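Local coordinates for protein lasso peptide isopeptidase AtxE2 (Asticcacaulis excentricus, PDB 5TXE) that hydrolyses the isopeptide bond of the lasso peptides astexin-2 and astexin-3, turning these threaded knots into linear peptides, at residues 293-301 with 336-344; 306-317 with 354-362. The protein carries 1 engineered substitution. One frame throughout, in Å; residues are numbered along the deposited sequence. Where two conformers were deposited one is given.

Contact 1. Residues 293-301 with 336-344; sequences PVRCDEEAC and ADALKPVRI
Leu-339 and Pro-341 pack against the small loop tied by the disulfide Cys-296 to Cys-301. CD1 of Leu-339 does most of the touching at one end. It lies 3.8 Å from CG1 of Val-294 and 3.9 Å from CA of Cys-296. Val-294 holds CG1 opposite its backbone N (chi1 179°), and this branch meets the leucine methyl. CB of Leu-339 sits 4.1 Å from SG of Cys-296.

The proline ring takes the other end of the loop. CG of Pro-341 lies 3.8 Å from SG of Cys-301. CG of Pro-341 is also 4.1 Å from CB of Ala-300. CD of the same ring faces CG of Glu-298. Leu-339 thus packs on the Cys-296 half of the disulfide and the proline mainly on the Cys-301 half.

Farther out, Glu-298 bends at chi2 (-92°). Its CG stays against the proline while the carboxylate turns to Lys-340. NZ of Lys-340 makes a salt bridge of 3.0 Å to OE2 of Glu-298. The amine comes from above the carboxylate plane, 49° out of it. The lysine leaves its backbone pointing away from the loop, and its chain, bent at chi2, brings NZ back.

Strand 294-295 is the last strand of one four-stranded antiparallel sheet. Residues 336-341 join the last two strands of the next. Such neighbouring sheets are consistent with blades of the beta-propeller of the prolyl oligopeptidase family. No backbone hydrogen bond crosses here. The loop of one sheet is held against the other by apolar contacts on a disulfide-tied loop, with a salt bridge on the more exposed side.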
loop_
_atom_site.group_PDB
_atom_site.type_symbol
_atom_site.label_atom_id
_atom_site.label_comp_id
_atom_site.label_asym_id
_atom_site.label_seq_id
_atom_site.Cartn_x
_atom_site.Cartn_y
_atom_site.Cartn_z
ATOM N N PRO A 293 24.684 16.113 21.997
ATOM C CA PRO A 293 24.461 15.784 20.591
ATOM C C PRO A 293 25.159 16.760 19.631
ATOM O O PRO A 293 25.137 17.921 19.845
ATOM C CB PRO A 293 22.937 15.881 20.447
ATOM C CG PRO A 293 22.439 16.639 21.640
ATOM C CD PRO A 293 23.434 16.431 22.727
ATOM N N VAL A 294 25.802 16.264 18.607
ATOM C CA VAL A 294 26.245 17.096 17.538
ATOM C C VAL A 294 25.344 16.882 16.289
ATOM O O VAL A 294 25.276 15.752 15.774
ATOM C CB VAL A 294 27.690 16.754 17.164
ATOM C CG1 VAL A 294 28.149 17.626 15.990
ATOM C CG2 VAL A 294 28.594 16.930 18.373
ATOM N N ARG A 295 24.701 17.965 15.797
ATOM C CA ARG A 295 23.884 17.961 14.572
ATOM C C ARG A 295 24.711 18.062 13.333
ATOM O O ARG A 295 25.483 18.989 13.209
ATOM C CB ARG A 295 22.966 19.166 14.509
ATOM C CG ARG A 295 21.735 19.075 15.349
ATOM C CD ARG A 295 20.856 20.289 15.066
ATOM N NE ARG A 295 19.576 19.830 14.564
ATOM C CZ ARG A 295 18.719 19.089 15.268
ATOM N NH1 ARG A 295 18.973 18.737 16.524
ATOM N NH2 ARG A 295 17.594 18.691 14.707
ATOM N N CYS A 296 24.517 17.132 12.394
ATOM C CA CYS A 296 25.102 17.226 11.045
ATOM C C CYS A 296 24.437 18.362 10.305
ATOM O O CYS A 296 23.210 18.507 10.364
ATOM C CB CYS A 296 24.849 15.939 10.303
ATOM S SG CYS A 296 25.392 15.909 8.596
ATOM N N ASP A 297 25.210 19.190 9.618
ATOM C CA ASP A 297 24.663 20.384 8.935
ATOM C C ASP A 297 24.285 20.063 7.480
ATOM O O ASP A 297 23.330 20.627 6.927
ATOM C CB ASP A 297 25.626 21.598 9.034
ATOM C CG ASP A 297 26.574 21.717 7.848
ATOM O OD1 ASP A 297 27.487 20.876 7.733
ATOM O OD2 ASP A 297 26.408 22.666 7.046
ATOM N N GLU A 298 25.008 19.113 6.876
ATOM C CA GLU A 298 24.874 18.820 5.452
ATOM C C GLU A 298 23.420 18.545 5.065
ATOM O O GLU A 298 22.613 18.038 5.848
ATOM C CB GLU A 298 25.713 17.613 5.024
ATOM C CG GLU A 298 27.124 17.542 5.577
ATOM C CD GLU A 298 28.148 18.193 4.683
ATOM O OE1 GLU A 298 28.364 17.648 3.575
ATOM O OE2 GLU A 298 28.770 19.198 5.114
ATOM N N GLU A 299 23.106 18.888 3.834
ATOM C CA GLU A 299 21.777 18.705 3.308
ATOM C C GLU A 299 21.458 17.200 3.206
ATOM O O GLU A 299 20.332 16.760 3.409
ATOM C CB GLU A 299 21.673 19.411 1.927
ATOM C CG GLU A 299 20.241 19.689 1.481
ATOM C CD GLU A 299 19.561 18.455 0.921
ATOM O OE1 GLU A 299 20.238 17.673 0.207
ATOM O OE2 GLU A 299 18.369 18.241 1.234
ATOM N N ALA A 300 22.460 16.420 2.871
ATOM C CA ALA A 300 22.310 14.982 2.742
ATOM C C ALA A 300 21.788 14.263 3.978
ATOM O O ALA A 300 21.308 13.164 3.863
ATOM C CB ALA A 300 23.641 14.399 2.353
ATOM N N CYS A 301 21.876 14.882 5.145
ATOM C CA CYS A 301 21.576 14.247 6.450
ATOM C C CYS A 301 20.131 14.476 6.769
ATOM O O CYS A 301 19.676 14.103 7.845
ATOM C CB CYS A 301 22.446 14.888 7.598
ATOM S SG CYS A 301 24.197 14.344 7.692
ATOM N N ALA A 336 32.399 7.171 10.422
ATOM C CA ALA A 336 31.716 7.473 11.674
ATOM C C ALA A 336 32.459 8.476 12.579
ATOM O O ALA A 336 31.856 9.012 13.507
ATOM C CB ALA A 336 31.428 6.190 12.430
ATOM N N ASP A 337 33.739 8.718 12.289
ATOM C CA ASP A 337 34.533 9.760 12.958
ATOM C C ASP A 337 33.949 11.169 12.805
ATOM O O ASP A 337 34.031 11.978 13.707
ATOM C CB ASP A 337 35.964 9.759 12.385
ATOM C CG ASP A 337 36.798 8.570 12.883
ATOM O OD1 ASP A 337 36.378 7.918 13.879
ATOM O OD2 ASP A 337 37.880 8.303 12.294
ATOM N N ALA A 338 33.382 11.453 11.642
ATOM C CA ALA A 338 32.962 12.793 11.281
ATOM C C ALA A 338 31.506 12.794 10.801
ATOM O O ALA A 338 30.793 11.795 10.951
ATOM C CB ALA A 338 33.891 13.324 10.195
ATOM N N LEU A 339 31.089 13.923 10.230
ATOM C CA LEU A 339 29.741 14.109 9.671
ATOM C C LEU A 339 29.784 14.586 8.219
ATOM O O LEU A 339 29.253 15.648 7.880
ATOM C CB LEU A 339 28.963 15.081 10.522
ATOM C CG LEU A 339 28.743 14.510 11.919
ATOM C CD1 LEU A 339 28.147 15.565 12.824
ATOM C CD2 LEU A 339 27.830 13.286 11.896
ATOM N N LYS A 340 30.421 13.761 7.391
ATOM C CA LYS A 340 30.615 14.003 5.965
ATOM C C LYS A 340 30.074 12.846 5.113
ATOM O O LYS A 340 30.852 12.060 4.594
ATOM C CB LYS A 340 32.125 14.144 5.653
ATOM C CG LYS A 340 32.760 15.527 5.831
ATOM C CD LYS A 340 31.813 16.722 5.920
ATOM C CE LYS A 340 32.562 18.022 5.647
ATOM N NZ LYS A 340 31.685 19.207 5.855
ATOM N N PRO A 341 28.753 12.748 4.938
ATOM C CA PRO A 341 28.214 11.650 4.131
ATOM C C PRO A 341 28.508 11.800 2.666
ATOM O O PRO A 341 28.521 12.890 2.161
ATOM C CB PRO A 341 26.726 11.706 4.387
ATOM C CG PRO A 341 26.468 13.037 4.969
ATOM C CD PRO A 341 27.720 13.535 5.604
ATOM N N VAL A 342 28.802 10.684 2.011
ATOM C CA VAL A 342 29.024 10.626 0.579
ATOM C C VAL A 342 27.988 9.700 -0.090
ATOM O O VAL A 342 27.771 8.565 0.354
ATOM C CB VAL A 342 30.433 10.096 0.289
ATOM C CG1 VAL A 342 30.673 10.003 -1.212
ATOM C CG2 VAL A 342 31.459 11.022 0.941
ATOM N N ARG A 343 27.379 10.182 -1.172
ATOM C CA ARG A 343 26.380 9.406 -1.912
ATOM C C ARG A 343 27.047 8.334 -2.693
ATOM O O ARG A 343 27.941 8.614 -3.433
ATOM C CB ARG A 343 25.623 10.288 -2.892
ATOM C CG ARG A 343 24.350 9.625 -3.388
ATOM C CD ARG A 343 23.427 10.633 -4.031
ATOM N NE ARG A 343 23.943 10.987 -5.336
ATOM C CZ ARG A 343 23.371 11.883 -6.123
ATOM N NH1 ARG A 343 22.281 12.515 -5.728
ATOM N NH2 ARG A 343 23.888 12.144 -7.303
ATOM N N ILE A 344 26.623 7.089 -2.545
ATOM C CA ILE A 344 27.199 6.024 -3.354
ATOM C C ILE A 344 26.237 5.388 -4.349
ATOM O O ILE A 344 26.669 4.655 -5.216
ATOM C CB ILE A 344 27.798 4.922 -2.474
ATOM C CG1 ILE A 344 26.771 4.379 -1.511
ATOM C CG2 ILE A 344 28.980 5.476 -1.673
ATOM C CD1 ILE A 344 27.261 3.126 -0.825
#

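Contact 2. Residues 306-317 with 354-362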
loop_
_atom_site.group_PDB
_atom_site.type_symbol
_atom_site.label_atom_id
_atom_site.label_comp_id
_atom_site.label_asym_id
_atom_site.label_seq_id
_atom_site.Cartn_x
_atom_site.Cartn_y
_atom_site.Cartn_z
ATOM N N ARG A 306 16.216 5.373 6.821
ATOM C CA ARG A 306 16.763 4.138 7.317
ATOM C C ARG A 306 18.253 4.325 7.514
ATOM O O ARG A 306 18.923 4.834 6.626
ATOM C CB ARG A 306 16.544 3.001 6.288
ATOM C CG ARG A 306 16.049 1.703 6.888
ATOM C CD ARG A 306 16.972 1.156 7.961
ATOM N NE ARG A 306 16.597 -0.192 8.374
ATOM C CZ ARG A 306 17.163 -0.872 9.388
ATOM N NH1 ARG A 306 18.159 -0.350 10.118
ATOM N NH2 ARG A 306 16.741 -2.111 9.682
ATOM N N MET A 307 18.786 3.847 8.633
ATOM C CA MET A 307 20.261 3.834 8.804
ATOM C C MET A 307 20.823 2.498 9.353
ATOM O O MET A 307 20.124 1.751 10.015
ATOM C CB MET A 307 20.629 4.975 9.727
ATOM C CG MET A 307 20.228 4.760 11.174
ATOM S SD MET A 307 20.829 6.053 12.282
ATOM C CE MET A 307 19.989 7.504 11.668
ATOM N N TRP A 308 22.097 2.235 9.100
ATOM C CA TRP A 308 22.781 1.021 9.571
ATOM C C TRP A 308 24.205 1.322 10.003
ATOM O O TRP A 308 24.972 1.952 9.228
ATOM C CB TRP A 308 22.943 0.029 8.424
ATOM C CG TRP A 308 21.681 -0.551 7.862
ATOM C CD1 TRP A 308 21.084 -1.706 8.245
ATOM C CD2 TRP A 308 20.889 -0.013 6.804
ATOM N NE1 TRP A 308 19.959 -1.914 7.507
ATOM C CE2 TRP A 308 19.827 -0.889 6.606
ATOM C CE3 TRP A 308 20.971 1.143 6.023
ATOM C CZ2 TRP A 308 18.841 -0.655 5.658
ATOM C CZ3 TRP A 308 20.007 1.361 5.061
ATOM C CH2 TRP A 308 18.948 0.463 4.890
ATOM N N GLY A 309 24.543 0.915 11.233
ATOM C CA GLY A 309 25.892 1.112 11.771
ATOM C C GLY A 309 26.785 -0.085 11.493
ATOM O O GLY A 309 26.354 -1.203 11.610
ATOM N N ASP A 310 28.043 0.145 11.174
ATOM C CA ASP A 310 29.000 -0.945 10.914
ATOM C C ASP A 310 30.267 -0.683 11.717
ATOM O O ASP A 310 31.071 0.157 11.297
ATOM C CB ASP A 310 29.318 -0.974 9.405
ATOM C CG ASP A 310 30.320 -2.083 8.993
ATOM O OD1 ASP A 310 30.854 -2.795 9.885
ATOM O OD2 ASP A 310 30.528 -2.229 7.743
ATOM N N GLU A 311 30.449 -1.407 12.829
ATOM C CA GLU A 311 31.615 -1.222 13.728
ATOM C C GLU A 311 32.960 -1.539 13.072
ATOM O O GLU A 311 33.914 -0.766 13.174
ATOM C CB GLU A 311 31.448 -2.053 15.031
ATOM C CG GLU A 311 31.721 -1.272 16.321
ATOM C CD GLU A 311 30.636 -1.496 17.362
ATOM O OE1 GLU A 311 29.476 -1.084 17.080
ATOM O OE2 GLU A 311 30.934 -2.061 18.452
ATOM N N THR A 312 32.997 -2.633 12.330
ATOM C CA THR A 312 34.197 -3.069 11.642
ATOM C C THR A 312 34.735 -2.003 10.682
ATOM O O THR A 312 35.932 -1.679 10.691
ATOM C CB THR A 312 33.887 -4.364 10.877
ATOM O OG1 THR A 312 33.369 -5.303 11.811
ATOM C CG2 THR A 312 35.103 -4.961 10.201
ATOM N N ALA A 313 33.866 -1.461 9.837
ATOM C CA ALA A 313 34.303 -0.472 8.860
ATOM C C ALA A 313 34.305 0.909 9.505
ATOM O O ALA A 313 34.838 1.863 8.930
ATOM C CB ALA A 313 33.385 -0.484 7.649
ATOM N N ASN A 314 33.686 1.009 10.677
ATOM C CA ASN A 314 33.523 2.269 11.378
ATOM C C ASN A 314 32.805 3.288 10.474
ATOM O O ASN A 314 33.345 4.359 10.171
ATOM C CB ASN A 314 34.898 2.766 11.846
ATOM C CG ASN A 314 34.812 4.012 12.672
ATOM O OD1 ASN A 314 34.044 4.093 13.644
ATOM N ND2 ASN A 314 35.619 5.004 12.301
ATOM N N VAL A 315 31.621 2.913 9.974
ATOM C CA VAL A 315 30.832 3.813 9.125
ATOM C C VAL A 315 29.363 3.673 9.418
ATOM O O VAL A 315 28.933 2.683 9.996
ATOM C CB VAL A 315 31.070 3.637 7.595
ATOM C CG1 VAL A 315 32.548 3.648 7.238
ATOM C CG2 VAL A 315 30.491 2.362 7.095
ATOM N N LEU A 316 28.621 4.726 9.087
ATOM C CA LEU A 316 27.188 4.705 9.089
ATOM C C LEU A 316 26.726 4.737 7.637
ATOM O O LEU A 316 27.310 5.461 6.813
ATOM C CB LEU A 316 26.668 5.930 9.804
ATOM C CG LEU A 316 25.172 5.980 9.971
ATOM C CD1 LEU A 316 24.694 4.986 11.019
ATOM C CD2 LEU A 316 24.740 7.382 10.305
ATOM N N TYR A 317 25.733 3.896 7.310
ATOM C CA TYR A 317 25.069 3.959 6.010
ATOM C C TYR A 317 23.629 4.399 6.208
ATOM O O TYR A 317 23.008 4.066 7.206
ATOM C CB TYR A 317 25.062 2.611 5.350
ATOM C CG TYR A 317 26.386 1.929 5.258
ATOM C CD1 TYR A 317 27.261 2.196 4.218
ATOM C CD2 TYR A 317 26.743 0.958 6.196
ATOM C CE1 TYR A 317 28.475 1.540 4.127
ATOM C CE2 TYR A 317 27.949 0.269 6.099
ATOM C CZ TYR A 317 28.830 0.552 5.080
ATOM O OH TYR A 317 30.064 -0.141 5.029
ATOM N N CYS A 354 15.764 -3.696 3.495
ATOM C CA CYS A 354 17.192 -3.943 3.412
ATOM C C CYS A 354 17.789 -4.348 4.757
ATOM O O CYS A 354 17.462 -3.784 5.798
ATOM C CB CYS A 354 17.919 -2.700 2.959
ATOM S SG CYS A 354 17.554 -2.021 1.312
ATOM N N GLU A 355 18.679 -5.314 4.716
ATOM C CA GLU A 355 19.466 -5.735 5.877
ATOM C C GLU A 355 20.944 -5.926 5.470
ATOM O O GLU A 355 21.263 -6.290 4.291
ATOM C CB GLU A 355 18.926 -7.041 6.441
ATOM C CG GLU A 355 17.574 -6.887 7.152
ATOM C CD GLU A 355 17.174 -8.143 7.943
ATOM O OE1 GLU A 355 17.843 -9.196 7.825
ATOM O OE2 GLU A 355 16.165 -8.097 8.672
ATOM N N ARG A 356 21.862 -5.656 6.413
ATOM C CA ARG A 356 23.306 -5.656 6.067
ATOM C C ARG A 356 23.983 -6.962 6.411
ATOM O O ARG A 356 23.754 -7.523 7.469
ATOM C CB ARG A 356 24.003 -4.508 6.780
ATOM C CG ARG A 356 25.463 -4.266 6.387
ATOM C CD ARG A 356 26.066 -3.051 7.101
ATOM N NE ARG A 356 26.066 -3.208 8.547
ATOM C CZ ARG A 356 26.908 -3.995 9.205
ATOM N NH1 ARG A 356 27.911 -4.630 8.576
ATOM N NH2 ARG A 356 26.782 -4.107 10.505
ATOM N N GLN A 357 24.782 -7.445 5.472
ATOM C CA GLN A 357 25.779 -8.502 5.700
ATOM C C GLN A 357 27.162 -7.942 5.294
ATOM O O GLN A 357 27.447 -7.767 4.093
ATOM C CB GLN A 357 25.502 -9.737 4.818
ATOM C CG GLN A 357 26.658 -10.759 4.750
ATOM C CD GLN A 357 26.927 -11.248 3.335
ATOM O OE1 GLN A 357 27.255 -10.457 2.445
ATOM N NE2 GLN A 357 26.804 -12.549 3.114
ATOM N N ALA A 358 28.022 -7.763 6.290
ATOM C CA ALA A 358 29.345 -7.179 6.103
ATOM C C ALA A 358 29.268 -5.882 5.295
ATOM O O ALA A 358 28.664 -4.918 5.770
ATOM C CB ALA A 358 30.284 -8.189 5.454
ATOM N N LYS A 359 29.800 -5.883 4.064
ATOM C CA LYS A 359 29.783 -4.716 3.193
ATOM C C LYS A 359 28.806 -4.812 1.992
ATOM O O LYS A 359 28.947 -4.124 0.958
ATOM C CB LYS A 359 31.212 -4.413 2.767
ATOM C CG LYS A 359 31.898 -3.574 3.823
ATOM C CD LYS A 359 33.350 -3.359 3.485
ATOM C CE LYS A 359 34.060 -2.917 4.755
ATOM N NZ LYS A 359 35.528 -2.852 4.583
ATOM N N ARG A 360 27.780 -5.645 2.163
ATOM C CA ARG A 360 26.615 -5.598 1.278
ATOM C C ARG A 360 25.301 -5.347 2.039
ATOM O O ARG A 360 25.118 -5.695 3.206
ATOM C CB ARG A 360 26.534 -6.798 0.310
ATOM C CG ARG A 360 27.298 -8.027 0.732
ATOM C CD ARG A 360 28.111 -8.609 -0.417
ATOM N NE ARG A 360 27.311 -9.386 -1.371
ATOM C CZ ARG A 360 26.748 -10.567 -1.103
ATOM N NH1 ARG A 360 26.841 -11.149 0.097
ATOM N NH2 ARG A 360 26.061 -11.172 -2.060
ATOM N N LEU A 361 24.398 -4.706 1.326
ATOM C CA LEU A 361 23.024 -4.599 1.706
ATOM C C LEU A 361 22.275 -5.625 0.839
ATOM O O LEU A 361 22.497 -5.705 -0.360
ATOM C CB LEU A 361 22.565 -3.180 1.380
ATOM C CG LEU A 361 21.676 -2.461 2.355
ATOM C CD1 LEU A 361 22.139 -2.639 3.798
ATOM C CD2 LEU A 361 21.641 -0.994 1.988
ATOM N N ILE A 362 21.426 -6.415 1.462
ATOM C CA ILE A 362 20.475 -7.229 0.724
ATOM C C ILE A 362 19.101 -6.599 0.843
ATOM O O ILE A 362 18.598 -6.432 1.962
ATOM C CB ILE A 362 20.442 -8.643 1.284
ATOM C CG1 ILE A 362 21.782 -9.303 0.924
ATOM C CG2 ILE A 362 19.420 -9.500 0.564
ATOM C CD1 ILE A 362 22.885 -9.191 1.909
HETATM O O HOH W 1 15.037 -2.019 6.719
#
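Trp-308 and Leu-361 supply the main apolar contact. CD1 of Leu-361 stands over the indole as a CH-pi contact, 4.2 Å from the centroid of the six-membered ring and 15° off its normal. CD of Arg-306 lies on the opposite face, offset toward the rim. O of Cys-354 lies at the ring edge, near its plane, and CB of Cys-354 is 3.5 Å from CZ2 of Trp-308. SG of Cys-354 is in a disulfide with Cys-363. Farther along, CB of Ala-313 meets CE of Lys-359, and CE2 of Tyr-317 lies 3.9 Å from CD of Arg-356.

The charged contact is a stack. The guanidinium of Arg-356 lies nearly parallel to the carboxylate of Asp-310, the planes 13° apart. OD2 of Asp-310 and NH1 of Arg-356 form a long salt bridge of 3.6 Å. It is one of charge alone, since no N-H points at the oxygen. The bend at chi3 (61°) of Arg-356 lays the group over the aspartate.

The in-plane bond of Arg-356 NH1 to O of Ala-358, 2.9 Å and on a lone pair, helps set the rotation of the guanidinium. NH2 of Arg-356 gives a weak bond of 3.1 Å to O of Gly-309. A water accepts from NE of Arg-306 and donates to O of Cys-354, the water oxygen lying 3.1 Å from that carbonyl O.

Strands 306-310 and 354-357 belong to the first strands of adjacent four-stranded sheets. Their axes approach to 8.6 Å and run nearly parallel. This suits the first strands of neighbouring propeller blades. Side chains and a bridging water join the two sheets here, and Arg-356 ties the second hairpin's turn to the first strand.

Overall arrangement
Both contacts use the four-stranded sheet of strands 304-310, 315-322, 328-335 and 342-347, but at opposite ends of its strand order. Contact 1 joins its last hairpin to the preceding sheet, and contact 2 joins its first hairpin to the following one. Their centres are about 16 Å apart. They meet where N of Ala-336 probably donates a hydrogen bond to O of Asn-314, 3.0 Å away. Each is partly buried, but contact 2 holds more buried residues and a larger interface. Contact 1 is mostly aliphatic and sulfur packing with one surface ion pair. Contact 2 relies on an aromatic ring, a stacked arginine and a water. Both lie away from the active site and the known substrate-binding residues.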